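Local coordinates for protein alpha-L-rhamnosidase (Klebsiella oxytoca, PDB 4XHC) that probably hydrolyses terminal alpha-L-rhamnose from glycosides as a two-domain glycoside hydrolase of family 78, with rhamnose held in its active-site pocket, at residues S79-F84 / V95-G100; R217-V222 / W536-Y541; N366-A371 / D410-P415. All blocks are in the same frame, centred on the assembly; numbering follows the deposited sequence.

Contact 1. Residues S79-F84 / V95-G100; sequences STLAAF and VIIDFG
D98 OD1, one residue along the strand from the I97 that packs on L81 and F84, is gripped twice. The backbone N of G100 gives it a hydrogen bond of 2.8 Å, closing an Asx turn and meeting OD1 from above the carboxylate plane, while R174 reaches the same oxygen through NE in a salt bridge. Both bonds lie beside the corner that the chain turns at G100. The contact with 79-84, by contrast, is wholly apolar. F84 has CG anti to its backbone N (chi1 173°), which carries the ring toward the strand, and V95 comes to meet it from the opposite direction. Both methyls of V95 come up to one corner of the ring: CG1 and CG2 are each 3.7 Å from F84 CE1, and CG2 is equally near F84 CZ. On I97 the folded side chain bends CD1 round to the helical turn, where it comes obliquely to F84 CE2 at 4.3 Å and lies 4.4 Å from L81 CD2. The turn that presents L81 and F84 is shaped by its own polar groups: S79 OG donates to T80 O at 2.9 Å, and T80 OG1, at the N-cap, accepts a weak bond from A83 N. F84 also touches V60 and I194, so its ring meets strands of both sheets of the N-terminal beta domain, 59-65 and 187-200. The chemistry implies a division of labour, in which polar bonds fix the shape of each segment and methyl and ring surfaces alone join the two.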
loop_
_atom_site.group_PDB
_atom_site.type_symbol
_atom_site.label_atom_id
_atom_site.label_comp_id
_atom_site.label_asym_id
_atom_site.label_seq_id
_atom_site.Cartn_x
_atom_site.Cartn_y
_atom_site.Cartn_z
ATOM N N SER A 79 -16.907 3.307 -22.373
ATOM C CA SER A 79 -17.189 4.731 -22.224
ATOM C C SER A 79 -15.948 5.596 -22.403
ATOM O O SER A 79 -14.815 5.110 -22.323
ATOM C CB SER A 79 -17.829 5.022 -20.850
ATOM O OG SER A 79 -16.884 4.991 -19.784
ATOM N N THR A 80 -16.189 6.886 -22.630
ATOM C CA THR A 80 -15.155 7.906 -22.530
ATOM C C THR A 80 -14.794 8.089 -21.056
ATOM O O THR A 80 -15.390 7.474 -20.173
ATOM C CB THR A 80 -15.642 9.268 -23.062
ATOM O OG1 THR A 80 -16.817 9.667 -22.343
ATOM C CG2 THR A 80 -15.949 9.203 -24.554
ATOM N N LEU A 81 -13.811 8.937 -20.793
ATOM C CA LEU A 81 -13.453 9.278 -19.426
ATOM C C LEU A 81 -14.365 10.332 -18.824
ATOM O O LEU A 81 -14.636 10.294 -17.630
ATOM C CB LEU A 81 -12.007 9.735 -19.376
ATOM C CG LEU A 81 -11.110 8.502 -19.396
ATOM C CD1 LEU A 81 -10.002 8.673 -20.415
ATOM C CD2 LEU A 81 -10.581 8.218 -17.994
ATOM N N ALA A 82 -14.842 11.268 -19.641
ATOM C CA ALA A 82 -15.818 12.256 -19.174
ATOM C C ALA A 82 -17.049 11.581 -18.540
ATOM O O ALA A 82 -17.598 12.083 -17.553
ATOM C CB ALA A 82 -16.235 13.170 -20.318
ATOM N N ALA A 83 -17.464 10.445 -19.107
ATOM C CA ALA A 83 -18.594 9.662 -18.592
ATOM C C ALA A 83 -18.218 8.861 -17.338
ATOM O O ALA A 83 -19.047 8.668 -16.439
ATOM C CB ALA A 83 -19.122 8.734 -19.674
ATOM N N PHE A 84 -16.976 8.388 -17.280
ATOM C CA PHE A 84 -16.475 7.713 -16.080
ATOM C C PHE A 84 -16.361 8.677 -14.896
ATOM O O PHE A 84 -16.571 8.268 -13.750
ATOM C CB PHE A 84 -15.124 7.029 -16.346
ATOM C CG PHE A 84 -14.475 6.453 -15.108
ATOM C CD1 PHE A 84 -15.039 5.366 -14.453
ATOM C CD2 PHE A 84 -13.311 7.008 -14.592
ATOM C CE1 PHE A 84 -14.457 4.845 -13.305
ATOM C CE2 PHE A 84 -12.720 6.490 -13.447
ATOM C CZ PHE A 84 -13.295 5.409 -12.803
ATOM N N VAL A 95 -12.958 -0.858 -12.665
ATOM C CA VAL A 95 -12.878 -0.516 -14.077
ATOM C C VAL A 95 -11.481 -0.756 -14.596
ATOM O O VAL A 95 -10.544 -0.884 -13.807
ATOM C CB VAL A 95 -13.225 0.957 -14.308
ATOM C CG1 VAL A 95 -14.698 1.188 -14.020
ATOM C CG2 VAL A 95 -12.355 1.860 -13.438
ATOM N N ILE A 96 -11.347 -0.828 -15.917
ATOM C CA ILE A 96 -10.032 -0.864 -16.553
ATOM C C ILE A 96 -9.857 0.352 -17.457
ATOM O O ILE A 96 -10.654 0.567 -18.371
ATOM C CB ILE A 96 -9.826 -2.131 -17.383
ATOM C CG1 ILE A 96 -9.898 -3.369 -16.484
ATOM C CG2 ILE A 96 -8.474 -2.059 -18.085
ATOM C CD1 ILE A 96 -9.966 -4.675 -17.243
ATOM N N ILE A 97 -8.812 1.132 -17.180
ATOM C CA ILE A 97 -8.482 2.333 -17.937
ATOM C C ILE A 97 -7.407 2.031 -18.990
ATOM O O ILE A 97 -6.292 1.602 -18.655
ATOM C CB ILE A 97 -7.938 3.449 -17.011
ATOM C CG1 ILE A 97 -8.822 3.665 -15.772
ATOM C CG2 ILE A 97 -7.784 4.756 -17.775
ATOM C CD1 ILE A 97 -10.161 4.281 -16.056
ATOM N N ASP A 98 -7.748 2.233 -20.262
ATOM C CA ASP A 98 -6.788 2.107 -21.362
ATOM C C ASP A 98 -6.131 3.454 -21.571
ATOM O O ASP A 98 -6.819 4.417 -21.902
ATOM C CB ASP A 98 -7.508 1.676 -22.647
ATOM C CG ASP A 98 -6.557 1.383 -23.802
ATOM O OD1 ASP A 98 -5.327 1.592 -23.687
ATOM O OD2 ASP A 98 -7.059 0.934 -24.852
ATOM N N PHE A 99 -4.809 3.519 -21.384
ATOM C CA PHE A 99 -4.062 4.765 -21.611
ATOM C C PHE A 99 -3.684 4.998 -23.075
ATOM O O PHE A 99 -3.269 6.094 -23.431
ATOM C CB PHE A 99 -2.828 4.862 -20.709
ATOM C CG PHE A 99 -3.129 5.402 -19.341
ATOM C CD1 PHE A 99 -3.788 4.626 -18.400
ATOM C CD2 PHE A 99 -2.778 6.696 -18.995
ATOM C CE1 PHE A 99 -4.078 5.127 -17.135
ATOM C CE2 PHE A 99 -3.062 7.204 -17.731
ATOM C CZ PHE A 99 -3.709 6.417 -16.800
ATOM N N GLY A 100 -3.841 3.989 -23.928
ATOM C CA GLY A 100 -3.726 4.196 -25.382
ATOM C C GLY A 100 -2.360 3.907 -25.982
ATOM O O GLY A 100 -2.268 3.525 -27.137
#

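Contact 2. Residues R217-V222 / W536-Y541; sequences RAIDNV and WFIRQY
Two first torsions bring D220 and R539 together between two helices: D220 swings its carboxylate away from the backbone N (chi1 178°), directing it at the opposing helix, whereas R539 places CG anti to its carbonyl carbon and then runs extended from CG to NE. The side chains cross at about a right angle, yet their flat ends finish nearly coplanar. The guanidinium presents its side, formed by NE and NH2, to the carboxylate. R539 NE donates to D220 OD1 at 3.0 Å in an almost straight bond (169°), with OD1 lying close to the guanidinium plane. The second bond, from R539 NH2 to the syn lone pair of D220 OD2, measures 2.9 Å and is more tilted. This is the side-on, two-pronged salt bridge, with one nitrogen for each oxygen, and it fixes the rotation of both groups. The remaining nitrogen, NH1, donates to P207 O, so the arginine also ties in the chain that precedes helix 214-230. Because D220 is buried, the pairing probably helps to keep its carboxylate ionised. Beside the bridge, I538 supplies an apolar contact: its CD1 lies 4.3 Å from D220 CB and 4.5 Å from I219 CG2. The short helical segments approach to 10.3 Å between axes, with N-to-C directions 120° apart, and the contact thus links helices 214-230 and 534-540, the first and last of the six-hairpin glycosidase region. Around it, I219 rests on W493 and V497 of helix 482-498, F537 faces helix 466-478 through I473 and L477, and W536 packs against L255 and V259 of helix 247-259.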
loop_
_atom_site.group_PDB
_atom_site.type_symbol
_atom_site.label_atom_id
_atom_site.label_comp_id
_atom_site.label_asym_id
_atom_site.label_seq_id
_atom_site.Cartn_x
_atom_site.Cartn_y
_atom_site.Cartn_z
ATOM N N ARG A 217 8.167 1.140 -41.949
ATOM C CA ARG A 217 7.892 2.385 -41.231
ATOM C C ARG A 217 7.174 2.105 -39.913
ATOM O O ARG A 217 7.542 2.655 -38.877
ATOM C CB ARG A 217 7.067 3.348 -42.093
ATOM C CG ARG A 217 6.658 4.629 -41.370
ATOM C CD ARG A 217 6.027 5.672 -42.295
ATOM N NE ARG A 217 6.858 5.927 -43.474
ATOM C CZ ARG A 217 8.024 6.580 -43.462
ATOM N NH1 ARG A 217 8.527 7.078 -42.335
ATOM N NH2 ARG A 217 8.701 6.739 -44.592
ATOM N N ALA A 218 6.162 1.239 -39.964
ATOM C CA ALA A 218 5.388 0.858 -38.778
ATOM C C ALA A 218 6.259 0.183 -37.715
ATOM O O ALA A 218 6.107 0.442 -36.524
ATOM C CB ALA A 218 4.242 -0.060 -39.177
ATOM N N ILE A 219 7.171 -0.674 -38.163
ATOM C CA ILE A 219 8.130 -1.343 -37.282
ATOM C C ILE A 219 9.113 -0.348 -36.666
ATOM O O ILE A 219 9.415 -0.413 -35.474
ATOM C CB ILE A 219 8.899 -2.445 -38.045
ATOM C CG1 ILE A 219 7.960 -3.613 -38.344
ATOM C CG2 ILE A 219 10.097 -2.940 -37.252
ATOM C CD1 ILE A 219 8.496 -4.602 -39.359
ATOM N N ASP A 220 9.620 0.565 -37.484
ATOM C CA ASP A 220 10.512 1.607 -36.991
ATOM C C ASP A 220 9.841 2.470 -35.914
ATOM O O ASP A 220 10.477 2.804 -34.915
ATOM C CB ASP A 220 11.008 2.478 -38.147
ATOM C CG ASP A 220 11.907 3.617 -37.680
ATOM O OD1 ASP A 220 13.116 3.381 -37.435
ATOM O OD2 ASP A 220 11.399 4.757 -37.564
ATOM N N ASN A 221 8.570 2.820 -36.103
ATOM C CA ASN A 221 7.851 3.622 -35.104
ATOM C C ASN A 221 7.764 2.922 -33.760
ATOM O O ASN A 221 8.005 3.529 -32.721
ATOM C CB ASN A 221 6.450 3.995 -35.579
ATOM C CG ASN A 221 6.468 5.055 -36.654
ATOM O OD1 ASN A 221 7.321 5.945 -36.660
ATOM N ND2 ASN A 221 5.523 4.973 -37.574
ATOM N N VAL A 222 7.438 1.640 -33.780
ATOM C CA VAL A 222 7.372 0.869 -32.545
ATOM C C VAL A 222 8.752 0.731 -31.896
ATOM O O VAL A 222 8.880 0.816 -30.674
ATOM C CB VAL A 222 6.749 -0.505 -32.807
ATOM C CG1 VAL A 222 6.908 -1.422 -31.602
ATOM C CG2 VAL A 222 5.278 -0.335 -33.166
ATOM N N TRP A 536 17.728 0.620 -36.351
ATOM C CA TRP A 536 19.113 0.754 -36.812
ATOM C C TRP A 536 19.298 0.154 -38.205
ATOM O O TRP A 536 19.812 0.817 -39.099
ATOM C CB TRP A 536 20.093 0.107 -35.823
ATOM C CG TRP A 536 21.545 0.274 -36.201
ATOM C CD1 TRP A 536 22.278 1.425 -36.158
ATOM C CD2 TRP A 536 22.430 -0.742 -36.669
ATOM N NE1 TRP A 536 23.564 1.191 -36.579
ATOM C CE2 TRP A 536 23.683 -0.136 -36.893
ATOM C CE3 TRP A 536 22.288 -2.107 -36.917
ATOM C CZ2 TRP A 536 24.785 -0.849 -37.360
ATOM C CZ3 TRP A 536 23.392 -2.818 -37.377
ATOM C CH2 TRP A 536 24.621 -2.184 -37.594
ATOM N N PHE A 537 18.869 -1.092 -38.387
ATOM C CA PHE A 537 18.960 -1.746 -39.694
ATOM C C PHE A 537 18.279 -0.915 -40.782
ATOM O O PHE A 537 18.830 -0.715 -41.870
ATOM C CB PHE A 537 18.324 -3.141 -39.663
ATOM C CG PHE A 537 19.092 -4.145 -38.852
ATOM C CD1 PHE A 537 20.415 -4.443 -39.157
ATOM C CD2 PHE A 537 18.484 -4.819 -37.799
ATOM C CE1 PHE A 537 21.120 -5.376 -38.415
ATOM C CE2 PHE A 537 19.182 -5.753 -37.053
ATOM C CZ PHE A 537 20.500 -6.034 -37.361
ATOM N N ILE A 538 17.078 -0.434 -40.485
ATOM C CA ILE A 538 16.290 0.281 -41.472
ATOM C C ILE A 538 16.977 1.593 -41.841
ATOM O O ILE A 538 17.109 1.912 -43.021
ATOM C CB ILE A 538 14.839 0.490 -40.984
ATOM C CG1 ILE A 538 14.105 -0.855 -40.997
ATOM C CG2 ILE A 538 14.091 1.482 -41.866
ATOM C CD1 ILE A 538 12.878 -0.891 -40.118
ATOM N N ARG A 539 17.448 2.323 -40.833
ATOM C CA ARG A 539 18.074 3.629 -41.054
ATOM C C ARG A 539 19.503 3.538 -41.586
ATOM O O ARG A 539 19.850 4.227 -42.534
ATOM C CB ARG A 539 18.047 4.459 -39.768
ATOM C CG ARG A 539 16.655 4.929 -39.383
ATOM C CD ARG A 539 16.553 5.247 -37.904
ATOM N NE ARG A 539 15.171 5.516 -37.512
ATOM C CZ ARG A 539 14.664 6.721 -37.268
ATOM N NH1 ARG A 539 15.407 7.817 -37.355
ATOM N NH2 ARG A 539 13.392 6.830 -36.917
ATOM N N GLN A 540 20.320 2.683 -40.985
ATOM C CA GLN A 540 21.730 2.551 -41.359
ATOM C C GLN A 540 21.925 1.929 -42.739
ATOM O O GLN A 540 22.828 2.330 -43.457
ATOM C CB GLN A 540 22.480 1.713 -40.311
ATOM C CG GLN A 540 23.995 1.690 -40.460
ATOM C CD GLN A 540 24.630 3.038 -40.239
ATOM O OE1 GLN A 540 24.114 3.877 -39.506
ATOM N NE2 GLN A 540 25.763 3.251 -40.866
ATOM N N TYR A 541 21.100 0.945 -43.102
ATOM C CA TYR A 541 21.228 0.264 -44.401
ATOM C C TYR A 541 20.237 0.758 -45.451
ATOM O O TYR A 541 20.212 0.253 -46.576
ATOM C CB TYR A 541 21.104 -1.247 -44.226
ATOM C CG TYR A 541 22.241 -1.832 -43.426
ATOM C CD1 TYR A 541 22.220 -1.801 -42.039
ATOM C CD2 TYR A 541 23.350 -2.404 -44.054
ATOM C CE1 TYR A 541 23.257 -2.334 -41.293
ATOM C CE2 TYR A 541 24.391 -2.937 -43.316
ATOM C CZ TYR A 541 24.332 -2.897 -41.936
ATOM O OH TYR A 541 25.342 -3.412 -41.177
#

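Contact 3. Residues N366-A371 / D410-P415; sequences NKQAAA and DALWDP
L412 meets A369 through a single branch. The first torsion of L412 (chi1 -49°) sets CG beside the backbone N, and chi2 of -179° then carries CD1 straight out, away from the leucine's own CA, to rest 4.0 Å from A369 CB and just as near A369 CA, so the methyl lies against the backbone as well as the side chain of the alanine. The small size of A369 allows this approach, with CA atoms of A369 and L412 7.1 Å apart. The other branch, CD2, comes to 4.3 Å from Q368 OE1, a plain van der Waals neighbour. Q368 is drawn out straight, with both chi1 and chi2 close to 180°, and its amide is held at both ends: OE1 accepts from G423 N and NE2 donates to V349 O. Thus the polar tip is satisfied although it borders on leucine. At the start of the helix, N366 OD1 takes a capping bond of 3.2 Å from Q368 N, which comes from above the amide plane, and OD1 is also bonded to S422 OG. A369 also touches S432 and L436 of helix 430-438. The start of helix 368-389 packs near the C-terminal end of the helix that follows it, an out-and-back pairing consistent with the (alpha/alpha)6 barrel expected for this glycosidase family.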
loop_
_atom_site.group_PDB
_atom_site.type_symbol
_atom_site.label_atom_id
_atom_site.label_comp_id
_atom_site.label_asym_id
_atom_site.label_seq_id
_atom_site.Cartn_x
_atom_site.Cartn_y
_atom_site.Cartn_z
ATOM N N ASN A 366 23.512 -25.584 -25.681
ATOM C CA ASN A 366 24.932 -25.692 -25.406
ATOM C C ASN A 366 25.664 -24.502 -25.990
ATOM O O ASN A 366 25.568 -24.230 -27.188
ATOM C CB ASN A 366 25.545 -26.964 -25.976
ATOM C CG ASN A 366 27.017 -27.080 -25.626
ATOM O OD1 ASN A 366 27.880 -26.490 -26.284
ATOM N ND2 ASN A 366 27.306 -27.795 -24.544
ATOM N N LYS A 367 26.441 -23.828 -25.156
ATOM C CA LYS A 367 26.930 -22.493 -25.498
ATOM C C LYS A 367 28.367 -22.399 -26.008
ATOM O O LYS A 367 28.821 -21.321 -26.355
ATOM C CB LYS A 367 26.719 -21.585 -24.289
ATOM C CG LYS A 367 25.262 -21.188 -24.172
ATOM C CD LYS A 367 24.864 -20.860 -22.759
ATOM C CE LYS A 367 23.419 -20.432 -22.722
ATOM N NZ LYS A 367 23.196 -19.578 -21.533
ATOM N N GLN A 368 29.062 -23.521 -26.102
ATOM C CA GLN A 368 30.488 -23.505 -26.441
ATOM C C GLN A 368 30.813 -22.846 -27.775
ATOM O O GLN A 368 31.668 -21.984 -27.843
ATOM C CB GLN A 368 31.033 -24.922 -26.439
ATOM C CG GLN A 368 32.418 -25.036 -27.025
ATOM C CD GLN A 368 32.972 -26.439 -26.900
ATOM O OE1 GLN A 368 32.427 -27.402 -27.457
ATOM N NE2 GLN A 368 34.081 -26.560 -26.191
ATOM N N ALA A 369 30.144 -23.265 -28.840
ATOM C CA ALA A 369 30.441 -22.750 -30.187
ATOM C C ALA A 369 30.110 -21.263 -30.320
ATOM O O ALA A 369 30.874 -20.508 -30.902
ATOM C CB ALA A 369 29.696 -23.552 -31.244
ATOM N N ALA A 370 28.959 -20.854 -29.793
ATOM C CA ALA A 370 28.565 -19.450 -29.815
ATOM C C ALA A 370 29.566 -18.595 -29.055
ATOM O O ALA A 370 29.927 -17.525 -29.514
ATOM C CB ALA A 370 27.169 -19.272 -29.234
ATOM N N ALA A 371 30.012 -19.073 -27.895
ATOM C CA ALA A 371 31.031 -18.379 -27.111
ATOM C C ALA A 371 32.361 -18.248 -27.870
ATOM O O ALA A 371 33.012 -17.209 -27.814
ATOM C CB ALA A 371 31.253 -19.096 -25.792
ATOM N N ASP A 410 38.583 -26.775 -37.084
ATOM C CA ASP A 410 39.029 -28.149 -36.831
ATOM C C ASP A 410 38.114 -28.893 -35.866
ATOM O O ASP A 410 37.745 -30.025 -36.114
ATOM C CB ASP A 410 40.473 -28.185 -36.305
ATOM C CG ASP A 410 41.519 -27.989 -37.419
ATOM O OD1 ASP A 410 41.227 -27.333 -38.460
ATOM O OD2 ASP A 410 42.649 -28.494 -37.241
ATOM N N ALA A 411 37.748 -28.249 -34.772
ATOM C CA ALA A 411 37.030 -28.928 -33.715
ATOM C C ALA A 411 35.516 -28.854 -33.874
ATOM O O ALA A 411 34.834 -29.772 -33.463
ATOM C CB ALA A 411 37.444 -28.380 -32.357
ATOM N N LEU A 412 34.997 -27.779 -34.462
ATOM C CA LEU A 412 33.549 -27.536 -34.460
ATOM C C LEU A 412 32.805 -27.738 -35.794
ATOM O O LEU A 412 31.605 -28.006 -35.793
ATOM C CB LEU A 412 33.260 -26.127 -33.940
ATOM C CG LEU A 412 33.933 -25.711 -32.632
ATOM C CD1 LEU A 412 33.517 -24.296 -32.259
ATOM C CD2 LEU A 412 33.598 -26.688 -31.518
ATOM N N TRP A 413 33.483 -27.607 -36.923
ATOM C CA TRP A 413 32.796 -27.722 -38.208
ATOM C C TRP A 413 32.475 -29.183 -38.538
ATOM O O TRP A 413 33.339 -30.052 -38.420
ATOM C CB TRP A 413 33.650 -27.093 -39.308
ATOM C CG TRP A 413 33.060 -27.172 -40.663
ATOM C CD1 TRP A 413 33.570 -27.841 -41.726
ATOM C CD2 TRP A 413 31.841 -26.559 -41.117
ATOM N NE1 TRP A 413 32.752 -27.691 -42.819
ATOM C CE2 TRP A 413 31.686 -26.905 -42.479
ATOM C CE3 TRP A 413 30.872 -25.747 -40.511
ATOM C CZ2 TRP A 413 30.599 -26.474 -43.251
ATOM C CZ3 TRP A 413 29.786 -25.315 -41.281
ATOM C CH2 TRP A 413 29.663 -25.684 -42.640
ATOM N N ASP A 414 31.229 -29.444 -38.939
ATOM C CA ASP A 414 30.803 -30.775 -39.417
ATOM C C ASP A 414 30.317 -30.697 -40.871
ATOM O O ASP A 414 29.171 -30.306 -41.133
ATOM C CB ASP A 414 29.696 -31.364 -38.532
ATOM C CG ASP A 414 29.293 -32.782 -38.941
ATOM O OD1 ASP A 414 29.875 -33.375 -39.876
ATOM O OD2 ASP A 414 28.383 -33.325 -38.312
ATOM N N PRO A 415 31.185 -31.085 -41.814
ATOM C CA PRO A 415 30.928 -31.036 -43.254
ATOM C C PRO A 415 29.690 -31.782 -43.708
ATOM O O PRO A 415 29.051 -31.348 -44.652
ATOM C CB PRO A 415 32.155 -31.725 -43.864
ATOM C CG PRO A 415 33.212 -31.629 -42.828
ATOM C CD PRO A 415 32.514 -31.635 -41.507
#

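The three contacts are spread over both domains of the enzyme. Contact 1 belongs to the N-terminal beta domain, and contacts 2 and 3 to the helical glycosidase domain. Contacts 1 and 3 lie on opposite sides of the chain's centre, 55 Å apart between centres, with contact 2 at 32 Å and 33 Å from them. None touches another: nearest atoms are about 10 Å apart for contacts 1 and 2 and about 17 Å for contacts 2 and 3. Contact 3 falls, in sequence, between the two segments that contact 2 unites. Through K367, its segment 366-371 reaches the rhamnose pocket's surroundings: NZ donates to F358 O and the side chain touches W355, both pocket residues.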